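Local coordinates for protein putative metalloprotease II (Bacteroides fragilis, PDB 4ON1) that binds zinc and probably acts as a secreted metalloendopeptidase related to fragilysin, at residues G50-T55 with L97-D102; L21-M26 with I104-Y109; Y74-Q79 with I84-S89; Q90-I95 with D219-I224. All blocks are in the same frame, centred on the assembly; numbering follows the deposited sequence.

Interaction 1 of 4, residues G50-T55 with L97-D102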
loop_
_atom_site.group_PDB
_atom_site.type_symbol
_atom_site.label_atom_id
_atom_site.label_comp_id
_atom_site.label_asym_id
_atom_site.label_seq_id
_atom_site.Cartn_x
_atom_site.Cartn_y
_atom_site.Cartn_z
ATOM N N GLY A 50 -24.045 4.820 11.805
ATOM C CA GLY A 50 -25.243 4.407 12.515
ATOM C C GLY A 50 -25.466 5.255 13.750
ATOM O O GLY A 50 -25.491 6.483 13.659
ATOM N N SER A 51 -25.590 4.613 14.911
ATOM C CA SER A 51 -25.838 5.348 16.144
ATOM C C SER A 51 -24.543 5.763 16.846
ATOM O O SER A 51 -24.584 6.397 17.896
ATOM C CB SER A 51 -26.689 4.514 17.104
ATOM O OG SER A 51 -25.989 3.360 17.532
ATOM N N GLU A 52 -23.397 5.412 16.267
ATOM C CA GLU A 52 -22.115 5.793 16.856
ATOM C C GLU A 52 -21.555 7.052 16.218
ATOM O O GLU A 52 -21.364 7.123 15.004
ATOM C CB GLU A 52 -21.085 4.666 16.726
ATOM C CG GLU A 52 -21.277 3.519 17.702
ATOM C CD GLU A 52 -20.297 2.390 17.452
ATOM O OE1 GLU A 52 -20.741 1.293 17.052
ATOM O OE2 GLU A 52 -19.082 2.604 17.661
ATOM N N LEU A 53 -21.278 8.041 17.058
ATOM C CA LEU A 53 -20.667 9.276 16.608
ATOM C C LEU A 53 -19.435 9.522 17.456
ATOM O O LEU A 53 -19.485 9.375 18.675
ATOM C CB LEU A 53 -21.650 10.448 16.713
ATOM C CG LEU A 53 -22.802 10.445 15.697
ATOM C CD1 LEU A 53 -23.929 9.521 16.158
ATOM C CD2 LEU A 53 -23.341 11.847 15.479
ATOM N N TRP A 54 -18.334 9.890 16.810
ATOM C CA TRP A 54 -17.088 10.144 17.526
ATOM C C TRP A 54 -16.192 11.082 16.738
ATOM O O TRP A 54 -16.366 11.254 15.526
ATOM C CB TRP A 54 -16.358 8.829 17.818
ATOM C CG TRP A 54 -15.724 8.180 16.610
ATOM C CD1 TRP A 54 -14.400 8.200 16.269
ATOM C CD2 TRP A 54 -16.390 7.415 15.591
ATOM N NE1 TRP A 54 -14.202 7.492 15.105
ATOM C CE2 TRP A 54 -15.403 7.001 14.670
ATOM C CE3 TRP A 54 -17.720 7.037 15.374
ATOM C CZ2 TRP A 54 -15.709 6.230 13.544
ATOM C CZ3 TRP A 54 -18.022 6.272 14.255
ATOM C CH2 TRP A 54 -17.020 5.876 13.355
ATOM N N THR A 55 -15.240 11.699 17.429
ATOM C CA THR A 55 -14.313 12.614 16.776
ATOM C C THR A 55 -12.957 11.973 16.557
ATOM O O THR A 55 -12.516 11.132 17.339
ATOM C CB THR A 55 -14.101 13.896 17.593
ATOM O OG1 THR A 55 -13.602 13.550 18.892
ATOM C CG2 THR A 55 -15.407 14.643 17.742
ATOM N N LEU A 97 -9.749 2.833 9.188
ATOM C CA LEU A 97 -9.693 2.999 10.631
ATOM C C LEU A 97 -10.172 1.764 11.383
ATOM O O LEU A 97 -10.639 0.794 10.782
ATOM C CB LEU A 97 -10.501 4.230 11.048
ATOM C CG LEU A 97 -11.862 4.469 10.394
ATOM C CD1 LEU A 97 -12.886 3.470 10.871
ATOM C CD2 LEU A 97 -12.339 5.882 10.674
ATOM N N GLN A 98 -10.045 1.809 12.704
ATOM C CA GLN A 98 -10.450 0.693 13.540
ATOM C C GLN A 98 -11.888 0.838 14.019
ATOM O O GLN A 98 -12.266 1.869 14.575
ATOM C CB GLN A 98 -9.508 0.562 14.737
ATOM C CG GLN A 98 -8.048 0.397 14.344
ATOM C CD GLN A 98 -7.598 -1.051 14.392
ATOM O OE1 GLN A 98 -8.418 -1.971 14.357
ATOM N NE2 GLN A 98 -6.289 -1.261 14.473
ATOM N N ARG A 99 -12.678 -0.209 13.802
ATOM C CA ARG A 99 -14.033 -0.287 14.331
ATOM C C ARG A 99 -14.212 -1.622 15.036
ATOM O O ARG A 99 -14.112 -2.673 14.403
ATOM C CB ARG A 99 -15.080 -0.156 13.224
ATOM C CG ARG A 99 -14.991 1.105 12.383
ATOM C CD ARG A 99 -15.598 2.296 13.092
ATOM N NE ARG A 99 -17.039 2.135 13.280
ATOM C CZ ARG A 99 -17.654 2.292 14.445
ATOM N NH1 ARG A 99 -16.952 2.627 15.516
ATOM N NH2 ARG A 99 -18.966 2.121 14.536
ATOM N N GLY A 100 -14.469 -1.575 16.339
ATOM C CA GLY A 100 -14.703 -2.782 17.111
ATOM C C GLY A 100 -13.548 -3.766 17.051
ATOM O O GLY A 100 -13.758 -4.979 17.052
ATOM N N GLY A 101 -12.327 -3.243 16.991
ATOM C CA GLY A 101 -11.145 -4.080 16.904
ATOM C C GLY A 101 -10.764 -4.496 15.495
ATOM O O GLY A 101 -9.673 -5.024 15.276
ATOM N N ASP A 102 -11.656 -4.269 14.535
ATOM C CA ASP A 102 -11.374 -4.622 13.146
ATOM C C ASP A 102 -10.855 -3.433 12.349
ATOM O O ASP A 102 -11.261 -2.289 12.576
ATOM C CB ASP A 102 -12.620 -5.193 12.459
ATOM C CG ASP A 102 -12.934 -6.609 12.904
ATOM O OD1 ASP A 102 -12.144 -7.177 13.689
ATOM O OD2 ASP A 102 -13.964 -7.157 12.460
#

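Interaction 2 of 4, residues L21-M26 with I104-Y109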
loop_
_atom_site.group_PDB
_atom_site.type_symbol
_atom_site.label_atom_id
_atom_site.label_comp_id
_atom_site.label_asym_id
_atom_site.label_seq_id
_atom_site.Cartn_x
_atom_site.Cartn_y
_atom_site.Cartn_z
ATOM N N LEU A 21 -18.904 14.070 8.937
ATOM C CA LEU A 21 -18.886 13.077 7.881
ATOM C C LEU A 21 -19.678 11.860 8.320
ATOM O O LEU A 21 -19.366 11.238 9.339
ATOM C CB LEU A 21 -17.440 12.700 7.530
ATOM C CG LEU A 21 -17.187 11.779 6.333
ATOM C CD1 LEU A 21 -17.729 12.393 5.047
ATOM C CD2 LEU A 21 -15.697 11.493 6.194
ATOM N N ASN A 22 -20.723 11.547 7.562
ATOM C CA ASN A 22 -21.519 10.349 7.800
ATOM C C ASN A 22 -20.962 9.229 6.933
ATOM O O ASN A 22 -21.137 9.229 5.719
ATOM C CB ASN A 22 -22.999 10.610 7.498
ATOM C CG ASN A 22 -23.890 9.424 7.840
ATOM O OD1 ASN A 22 -23.467 8.269 7.776
ATOM N ND2 ASN A 22 -25.133 9.708 8.202
ATOM N N LEU A 23 -20.282 8.286 7.576
ATOM C CA LEU A 23 -19.583 7.216 6.877
ATOM C C LEU A 23 -20.522 6.310 6.086
ATOM O O LEU A 23 -20.122 5.719 5.082
ATOM C CB LEU A 23 -18.770 6.386 7.878
ATOM C CG LEU A 23 -17.585 7.102 8.541
ATOM C CD1 LEU A 23 -17.080 6.321 9.740
ATOM C CD2 LEU A 23 -16.458 7.296 7.533
ATOM N N ARG A 24 -21.765 6.193 6.533
ATOM C CA ARG A 24 -22.726 5.357 5.828
ATOM C C ARG A 24 -23.226 6.003 4.532
ATOM O O ARG A 24 -23.426 5.320 3.529
ATOM C CB ARG A 24 -23.922 5.046 6.732
ATOM C CG ARG A 24 -23.647 4.033 7.825
ATOM C CD ARG A 24 -24.650 2.888 7.778
ATOM N NE ARG A 24 -24.402 1.912 8.836
ATOM C CZ ARG A 24 -25.181 1.743 9.899
ATOM N NH1 ARG A 24 -26.283 2.468 10.040
ATOM N NH2 ARG A 24 -24.870 0.834 10.812
ATOM N N SER A 25 -23.420 7.318 4.547
ATOM C CA SER A 25 -24.079 7.982 3.426
ATOM C C SER A 25 -23.104 8.717 2.513
ATOM O O SER A 25 -23.501 9.246 1.479
ATOM C CB SER A 25 -25.131 8.969 3.938
ATOM O OG SER A 25 -24.507 10.021 4.654
ATOM N N MET A 26 -21.834 8.766 2.891
ATOM C CA MET A 26 -20.890 9.598 2.152
ATOM C C MET A 26 -20.588 9.016 0.773
ATOM O O MET A 26 -20.543 7.796 0.593
ATOM C CB MET A 26 -19.589 9.763 2.935
ATOM C CG MET A 26 -18.736 8.519 2.957
ATOM S SD MET A 26 -17.171 8.760 3.802
ATOM C CE MET A 26 -16.509 7.102 3.639
ATOM N N ILE A 104 -11.040 -1.383 9.156
ATOM C CA ILE A 104 -12.107 -1.159 8.174
ATOM C C ILE A 104 -11.686 -0.182 7.078
ATOM O O ILE A 104 -11.137 0.878 7.369
ATOM C CB ILE A 104 -13.372 -0.611 8.854
ATOM C CG1 ILE A 104 -13.777 -1.515 10.025
ATOM C CG2 ILE A 104 -14.508 -0.476 7.849
ATOM C CD1 ILE A 104 -14.146 -2.930 9.613
ATOM N N ASP A 105 -11.923 -0.559 5.822
ATOM C CA ASP A 105 -11.684 0.326 4.674
ATOM C C ASP A 105 -12.998 0.908 4.150
ATOM O O ASP A 105 -13.934 0.160 3.855
ATOM C CB ASP A 105 -10.983 -0.431 3.538
ATOM C CG ASP A 105 -9.559 0.048 3.290
ATOM O OD1 ASP A 105 -9.201 1.154 3.745
ATOM O OD2 ASP A 105 -8.800 -0.686 2.623
ATOM N N TYR A 106 -13.077 2.232 4.047
ATOM C CA TYR A 106 -14.209 2.876 3.375
ATOM C C TYR A 106 -13.720 3.415 2.042
ATOM O O TYR A 106 -12.765 4.187 2.006
ATOM C CB TYR A 106 -14.811 4.007 4.219
ATOM C CG TYR A 106 -15.301 3.586 5.584
ATOM C CD1 TYR A 106 -16.640 3.305 5.803
ATOM C CD2 TYR A 106 -14.425 3.478 6.655
ATOM C CE1 TYR A 106 -17.093 2.923 7.050
ATOM C CE2 TYR A 106 -14.867 3.094 7.906
ATOM C CZ TYR A 106 -16.202 2.817 8.097
ATOM O OH TYR A 106 -16.648 2.433 9.345
ATOM N N ILE A 107 -14.368 3.006 0.952
ATOM C CA ILE A 107 -13.874 3.300 -0.389
ATOM C C ILE A 107 -14.938 4.040 -1.204
ATOM O O ILE A 107 -16.083 3.586 -1.305
ATOM C CB ILE A 107 -13.460 1.989 -1.110
ATOM C CG1 ILE A 107 -12.389 1.249 -0.295
ATOM C CG2 ILE A 107 -13.004 2.259 -2.542
ATOM C CD1 ILE A 107 -12.383 -0.264 -0.516
ATOM N N VAL A 108 -14.565 5.192 -1.755
ATOM C CA VAL A 108 -15.453 5.972 -2.610
ATOM C C VAL A 108 -14.753 6.362 -3.909
ATOM O O VAL A 108 -13.675 6.939 -3.888
ATOM C CB VAL A 108 -15.961 7.260 -1.892
ATOM C CG1 VAL A 108 -16.953 6.913 -0.819
ATOM C CG2 VAL A 108 -14.804 8.047 -1.274
ATOM N N TYR A 109 -15.386 6.047 -5.037
ATOM C CA TYR A 109 -14.892 6.449 -6.353
ATOM C C TYR A 109 -15.732 7.579 -6.926
ATOM O O TYR A 109 -16.944 7.603 -6.742
ATOM C CB TYR A 109 -14.897 5.262 -7.315
ATOM C CG TYR A 109 -13.655 4.406 -7.224
ATOM C CD1 TYR A 109 -13.415 3.607 -6.113
ATOM C CD2 TYR A 109 -12.730 4.393 -8.257
ATOM C CE1 TYR A 109 -12.274 2.826 -6.032
ATOM C CE2 TYR A 109 -11.601 3.611 -8.192
ATOM C CZ TYR A 109 -11.375 2.833 -7.076
ATOM O OH TYR A 109 -10.247 2.059 -7.015
#

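Interaction 3 of 4, residues Y74-Q79 with I84-S89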
loop_
_atom_site.group_PDB
_atom_site.type_symbol
_atom_site.label_atom_id
_atom_site.label_comp_id
_atom_site.label_asym_id
_atom_site.label_seq_id
_atom_site.Cartn_x
_atom_site.Cartn_y
_atom_site.Cartn_z
ATOM N N TYR A 74 -2.742 12.182 -2.337
ATOM C CA TYR A 74 -2.338 12.656 -1.023
ATOM C C TYR A 74 -2.678 11.643 0.071
ATOM O O TYR A 74 -3.689 10.943 0.003
ATOM C CB TYR A 74 -2.981 14.018 -0.733
ATOM C CG TYR A 74 -2.634 15.082 -1.759
ATOM C CD1 TYR A 74 -1.367 15.658 -1.793
ATOM C CD2 TYR A 74 -3.564 15.494 -2.707
ATOM C CE1 TYR A 74 -1.041 16.627 -2.732
ATOM C CE2 TYR A 74 -3.248 16.461 -3.655
ATOM C CZ TYR A 74 -1.989 17.022 -3.659
ATOM O OH TYR A 74 -1.678 17.983 -4.591
ATOM N N LEU A 75 -1.793 11.543 1.056
ATOM C CA LEU A 75 -1.991 10.642 2.178
ATOM C C LEU A 75 -2.277 11.449 3.437
ATOM O O LEU A 75 -1.802 12.574 3.584
ATOM C CB LEU A 75 -0.760 9.751 2.389
ATOM C CG LEU A 75 -0.333 8.848 1.231
ATOM C CD1 LEU A 75 0.845 7.962 1.632
ATOM C CD2 LEU A 75 -1.500 7.984 0.785
ATOM N N PHE A 76 -3.055 10.865 4.342
ATOM C CA PHE A 76 -3.408 11.518 5.593
ATOM C C PHE A 76 -3.327 10.487 6.699
ATOM O O PHE A 76 -3.494 9.298 6.438
ATOM C CB PHE A 76 -4.816 12.116 5.535
ATOM C CG PHE A 76 -5.053 13.015 4.356
ATOM C CD1 PHE A 76 -4.961 14.395 4.493
ATOM C CD2 PHE A 76 -5.391 12.482 3.116
ATOM C CE1 PHE A 76 -5.191 15.235 3.413
ATOM C CE2 PHE A 76 -5.620 13.310 2.028
ATOM C CZ PHE A 76 -5.519 14.690 2.176
ATOM N N GLU A 77 -3.065 10.935 7.923
ATOM C CA GLU A 77 -3.038 10.029 9.061
ATOM C C GLU A 77 -3.486 10.696 10.361
ATOM O O GLU A 77 -3.377 11.916 10.531
ATOM C CB GLU A 77 -1.635 9.441 9.249
ATOM C CG GLU A 77 -0.595 10.448 9.709
ATOM C CD GLU A 77 0.802 9.847 9.792
ATOM O OE1 GLU A 77 0.930 8.607 9.696
ATOM O OE2 GLU A 77 1.773 10.620 9.948
ATOM N N GLY A 78 -4.003 9.867 11.262
ATOM C CA GLY A 78 -4.383 10.267 12.604
ATOM C C GLY A 78 -3.188 10.650 13.444
ATOM O O GLY A 78 -2.084 10.145 13.234
ATOM N N GLN A 79 -3.408 11.545 14.398
ATOM C CA GLN A 79 -2.317 12.094 15.190
ATOM C C GLN A 79 -1.748 11.211 16.289
ATOM O O GLN A 79 -0.535 11.015 16.354
ATOM C CB GLN A 79 -2.777 13.413 15.801
ATOM C CG GLN A 79 -2.697 14.512 14.795
ATOM C CD GLN A 79 -1.443 14.375 13.963
ATOM O OE1 GLN A 79 -1.499 14.006 12.794
ATOM N NE2 GLN A 79 -0.298 14.678 14.566
ATOM N N ILE A 84 -5.933 6.247 12.344
ATOM C CA ILE A 84 -6.709 6.398 11.118
ATOM C C ILE A 84 -5.807 6.840 9.958
ATOM O O ILE A 84 -4.852 7.586 10.162
ATOM C CB ILE A 84 -7.874 7.405 11.334
ATOM C CG1 ILE A 84 -8.606 7.716 10.026
ATOM C CG2 ILE A 84 -7.368 8.683 11.963
ATOM C CD1 ILE A 84 -9.858 8.547 10.222
ATOM N N ASN A 85 -6.107 6.362 8.753
ATOM C CA ASN A 85 -5.435 6.805 7.538
ATOM C C ASN A 85 -6.474 7.165 6.498
ATOM O O ASN A 85 -7.587 6.642 6.530
ATOM C CB ASN A 85 -4.507 5.722 6.970
ATOM C CG ASN A 85 -3.260 5.512 7.812
ATOM O OD1 ASN A 85 -3.085 4.461 8.434
ATOM N ND2 ASN A 85 -2.392 6.516 7.842
ATOM N N ALA A 86 -6.103 8.041 5.567
ATOM C CA ALA A 86 -6.977 8.380 4.452
ATOM C C ALA A 86 -6.149 8.650 3.218
ATOM O O ALA A 86 -4.955 8.944 3.307
ATOM C CB ALA A 86 -7.854 9.594 4.784
ATOM N N ILE A 87 -6.796 8.519 2.066
ATOM C CA ILE A 87 -6.170 8.759 0.774
ATOM C C ILE A 87 -7.065 9.649 -0.069
ATOM O O ILE A 87 -8.262 9.401 -0.148
ATOM C CB ILE A 87 -5.914 7.429 0.041
ATOM C CG1 ILE A 87 -5.049 6.510 0.916
ATOM C CG2 ILE A 87 -5.247 7.671 -1.300
ATOM C CD1 ILE A 87 -4.893 5.110 0.369
ATOM N N LEU A 88 -6.498 10.687 -0.688
ATOM C CA LEU A 88 -7.266 11.507 -1.619
ATOM C C LEU A 88 -6.660 11.468 -3.005
ATOM O O LEU A 88 -5.553 11.954 -3.223
ATOM C CB LEU A 88 -7.361 12.965 -1.155
ATOM C CG LEU A 88 -8.045 13.869 -2.195
ATOM C CD1 LEU A 88 -9.467 13.401 -2.515
ATOM C CD2 LEU A 88 -8.062 15.315 -1.735
ATOM N N SER A 89 -7.399 10.876 -3.935
ATOM C CA SER A 89 -7.044 10.916 -5.344
ATOM C C SER A 89 -8.102 11.714 -6.075
ATOM O O SER A 89 -9.187 11.932 -5.542
ATOM C CB SER A 89 -6.947 9.502 -5.917
ATOM O OG SER A 89 -7.039 9.507 -7.331
#

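Interaction 4 of 4, residues Q90-I95 with D219-I224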
loop_
_atom_site.group_PDB
_atom_site.type_symbol
_atom_site.label_atom_id
_atom_site.label_comp_id
_atom_site.label_asym_id
_atom_site.label_seq_id
_atom_site.Cartn_x
_atom_site.Cartn_y
_atom_site.Cartn_z
ATOM N N GLN A 90 -7.808 12.138 -7.295
ATOM C CA GLN A 90 -8.812 12.841 -8.077
ATOM C C GLN A 90 -9.927 11.897 -8.538
ATOM O O GLN A 90 -11.004 12.352 -8.914
ATOM C CB GLN A 90 -8.162 13.540 -9.278
ATOM C CG GLN A 90 -7.293 14.719 -8.859
ATOM C CD GLN A 90 -6.633 15.418 -10.025
ATOM O OE1 GLN A 90 -6.997 15.207 -11.183
ATOM N NE2 GLN A 90 -5.665 16.276 -9.722
ATOM N N SER A 91 -9.674 10.591 -8.475
ATOM C CA SER A 91 -10.623 9.579 -8.957
ATOM C C SER A 91 -11.311 8.786 -7.845
ATOM O O SER A 91 -12.309 8.097 -8.080
ATOM C CB SER A 91 -9.909 8.596 -9.882
ATOM O OG SER A 91 -9.284 9.280 -10.947
ATOM N N TYR A 92 -10.751 8.837 -6.644
ATOM C CA TYR A 92 -11.295 8.062 -5.543
ATOM C C TYR A 92 -10.754 8.610 -4.229
ATOM O O TYR A 92 -9.800 9.384 -4.218
ATOM C CB TYR A 92 -10.929 6.577 -5.696
ATOM C CG TYR A 92 -9.437 6.365 -5.647
ATOM C CD1 TYR A 92 -8.778 6.213 -4.429
ATOM C CD2 TYR A 92 -8.681 6.365 -6.811
ATOM C CE1 TYR A 92 -7.420 6.044 -4.375
ATOM C CE2 TYR A 92 -7.315 6.195 -6.770
ATOM C CZ TYR A 92 -6.693 6.038 -5.543
ATOM O OH TYR A 92 -5.337 5.879 -5.473
ATOM N N ALA A 93 -11.342 8.177 -3.124
ATOM C CA ALA A 93 -10.811 8.513 -1.812
ATOM C C ALA A 93 -11.104 7.364 -0.878
ATOM O O ALA A 93 -12.031 6.582 -1.119
ATOM C CB ALA A 93 -11.417 9.814 -1.278
ATOM N N THR A 94 -10.295 7.231 0.167
ATOM C CA THR A 94 -10.485 6.149 1.125
ATOM C C THR A 94 -10.229 6.640 2.532
ATOM O O THR A 94 -9.510 7.611 2.737
ATOM C CB THR A 94 -9.531 4.949 0.874
ATOM O OG1 THR A 94 -8.190 5.334 1.195
ATOM C CG2 THR A 94 -9.606 4.470 -0.571
ATOM N N ILE A 95 -10.816 5.939 3.491
ATOM C CA ILE A 95 -10.507 6.089 4.898
ATOM C C ILE A 95 -10.300 4.701 5.455
ATOM O O ILE A 95 -11.076 3.791 5.159
ATOM C CB ILE A 95 -11.633 6.779 5.701
ATOM C CG1 ILE A 95 -11.896 8.195 5.202
ATOM C CG2 ILE A 95 -11.269 6.838 7.180
ATOM C CD1 ILE A 95 -12.781 8.990 6.148
ATOM N N ASP A 219 -6.318 0.143 -4.077
ATOM C CA ASP A 219 -5.473 -0.875 -3.452
ATOM C C ASP A 219 -3.992 -0.503 -3.543
ATOM O O ASP A 219 -3.244 -0.663 -2.581
ATOM C CB ASP A 219 -5.690 -2.248 -4.096
ATOM C CG ASP A 219 -6.921 -2.958 -3.561
ATOM O OD1 ASP A 219 -7.302 -2.701 -2.396
ATOM O OD2 ASP A 219 -7.496 -3.787 -4.298
ATOM N N ILE A 220 -3.576 -0.005 -4.702
ATOM C CA ILE A 220 -2.180 0.374 -4.897
ATOM C C ILE A 220 -1.766 1.444 -3.893
ATOM O O ILE A 220 -0.713 1.341 -3.258
ATOM C CB ILE A 220 -1.938 0.869 -6.333
ATOM C CG1 ILE A 220 -2.233 -0.266 -7.321
ATOM C CG2 ILE A 220 -0.503 1.346 -6.508
ATOM C CD1 ILE A 220 -2.199 0.157 -8.782
ATOM N N THR A 221 -2.594 2.474 -3.744
ATOM C CA THR A 221 -2.239 3.556 -2.833
ATOM C C THR A 221 -2.460 3.145 -1.374
ATOM O O THR A 221 -1.806 3.674 -0.483
ATOM C CB THR A 221 -3.001 4.844 -3.162
ATOM O OG1 THR A 221 -4.401 4.567 -3.276
ATOM C CG2 THR A 221 -2.483 5.416 -4.504
ATOM N N SER A 222 -3.352 2.187 -1.125
ATOM C CA SER A 222 -3.442 1.607 0.221
ATOM C C SER A 222 -2.166 0.833 0.565
ATOM O O SER A 222 -1.681 0.912 1.693
ATOM C CB SER A 222 -4.654 0.679 0.359
ATOM O OG SER A 222 -5.867 1.403 0.271
ATOM N N GLN A 223 -1.616 0.098 -0.402
ATOM C CA GLN A 223 -0.334 -0.581 -0.195
ATOM C C GLN A 223 0.786 0.428 0.059
ATOM O O GLN A 223 1.666 0.202 0.894
ATOM C CB GLN A 223 0.031 -1.445 -1.400
ATOM C CG GLN A 223 -0.907 -2.625 -1.670
ATOM C CD GLN A 223 -0.559 -3.842 -0.836
ATOM O OE1 GLN A 223 0.569 -3.977 -0.364
ATOM N NE2 GLN A 223 -1.515 -4.752 -0.680
ATOM N N ILE A 224 0.741 1.535 -0.677
ATOM C CA ILE A 224 1.733 2.602 -0.563
ATOM C C ILE A 224 1.697 3.250 0.813
ATOM O O ILE A 224 2.734 3.593 1.384
ATOM C CB ILE A 224 1.503 3.692 -1.628
ATOM C CG1 ILE A 224 1.973 3.216 -3.002
ATOM C CG2 ILE A 224 2.210 4.972 -1.255
ATOM C CD1 ILE A 224 1.519 4.146 -4.128
#

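Interaction 1 of 4, residues G50-T55 with L97-D102
R99 lays its guanidinium over the six-membered end of the W54 indole, the two planes only 20° apart and their centres 4.5 Å from each other. This is a cation-pi stack, displaced toward the rim of the ring: R99 NE sits 3.7 Å from W54 CH2. The arginine chain bends at chi2 (-79°) and again at chi3 (-66°), and that fold turns the guanidinium back over the indole. With one face against the tryptophan, the group offers its edge to E52, which reaches in from the opposite direction on an extended chain. In a salt bridge, R99 NH1 donates to E52 OE2 at 3.0 Å, in the guanidinium plane but from above the carboxylate plane; the two bonds from R99 NH2 to E52 OE1 and OE2 are weak. A second carboxylate, that of E49, takes NE, so two acids share the guanidinium and probably both stabilise its charge. At the indole edge L97 CD2 packs 4.4 Å from W54 CZ2, and L23 adds cover. Strands 52-55 and 97-99 are too far apart to pair. The arginine that begins a type I' hairpin turn thus links the beta hairpin of strands 92-99 and 102-109 to strand 52-68 through a cation-pi and salt-bridge cluster.

Interaction 2 of 4, residues L21-M26 with I104-Y109
Within the N-terminal fragilysin-type domain, an Asx turn at the end of strand 19-22 and the residues just after it pack against one face of strand 102-109, where L23 and M26 meet Y106 and V108. The methyl CD2 of L23 sits squarely above the Y106 ring, 4.2 Å from its centroid and 4° off the normal, a clear CH-pi contact. The other methyl, CD1, lies 3.9 Å from Y106 OH, while L23 CB approaches CE1 of the same ring. Y106 is buried, and its hydroxyl is hydrogen-bonded to E49. The turn itself is held by N22 OD1, which accepts from R24 N at 3.0 Å and more weakly from S25 N. L23, within the turn, and M26, just after it, both aim at the strand, while R24 is directed away. Beyond CG the M26 chain is fully extended (chi2 177°, chi3 179°), which carries its methyl across to the base of the tyrosine side chain. N155 donates to both R24 O and M26 O, tying this segment to strand 153-159 as well. Farther along, V108 CG1 lies 4.0 Å from M26 O, and at the end of the methionine, CE rests 3.6 Å from Y106 CB.

Interaction 3 of 4, residues Y74-Q79 with I84-S89
This is an antiparallel beta hairpin, strands 71-78 and 84-88, inside the sheet of the N-terminal domain: strand 52-68 pairs along one side of it and strand 92-99 along the other. Y74 with L88 and F76 with A86 are hydrogen-bonded pairs, alternating with the non-hydrogen-bonded pairs L75 with I87 and E77 with N85. Toward the loop, G78 N reaches I84 O at 2.7 Å, and I84 CG2 presses to 3.4 Å from G78 CA, where there is no side chain in the way. On the face carrying F76, A86 and L88, the phenylalanine ring turns its edge to the neighbouring strand, with CE2 3.6 Å from L88 CB; L35 of helix 28-35 covers F76 and A86. The other face joins L75 CD2 to I87 CG1 at 3.8 Å, side by side and pointing the same way, with helix 217-230 packed on them. N85, its CG anti to the carbonyl carbon (chi1 -71°), brings ND2 back to F76 O, adding a weak second bond to a carbonyl already held by A86 N. The two faces therefore differ in chemistry: F76, A86 and L88 make an apolar patch, while the other side mixes L75 and I87 with the polar E77 and N85.

Interaction 4 of 4, residues Q90-I95 with D219-I224
With chi1 at 63°, Y92 sets its CG between the backbone N and the carbonyl carbon, and the ring is thereby sent off strand 92-99 toward helix 217-230. T221 answers with chi1 at 50°, which places OG1 to meet the incoming phenol and presses the methyl CG2 on the phenol oxygen, T221 CG2 lying a tight 3.0 Å from Y92 OH. The two side chains approach from opposite directions, and their hydroxyls are hydrogen-bonded, Y92 OH to T221 OG1, at 2.7 Å. T221 OG1 lies near the plane of the tyrosine ring, at its edge, 3.5 Å from Y92 CE1. Each hydroxyl has another polar neighbour: Y92 OH bonds to E68, its strongest partner, and T221 OG1 has a weak bond to H218 O, about one turn earlier in the helix. A small buried polar network thus runs from E68 through the tyrosine and threonine into the helix backbone. Around this pair, Y109 of strand 102-109 meets the Y92 ring, I87 of strand 84-88 packs on T221 and S222, and I246 of strand 240-248 lies against T221, so the helix packs on strands 84-88 and 92-99 and on strand 240-248.

Overall arrangement
Strand 92-99 is the common thread. Interaction 1 uses its far end and interaction 4 its beginning, their centres about 20 Å apart; it pairs with strand 84-88 of interaction 3 on one side and with strand 102-109 of interaction 2 on the other. Along the chain, interaction 2 encloses both 1 and 3, and 3 lies between the two segments of 1. Interaction 4 instead leaps forward to residues 219-224, crossing interactions 1 and 2. Interactions 3 and 4 have the closest centres, about 9 Å, and interactions 1 and 2 touch through W54 and L23. Interactions 1 to 3 lie wholly in the fragilysin-type N-terminal region; interaction 4 links strand 92-99 to helix 217-230. All four lie away from the zinc site.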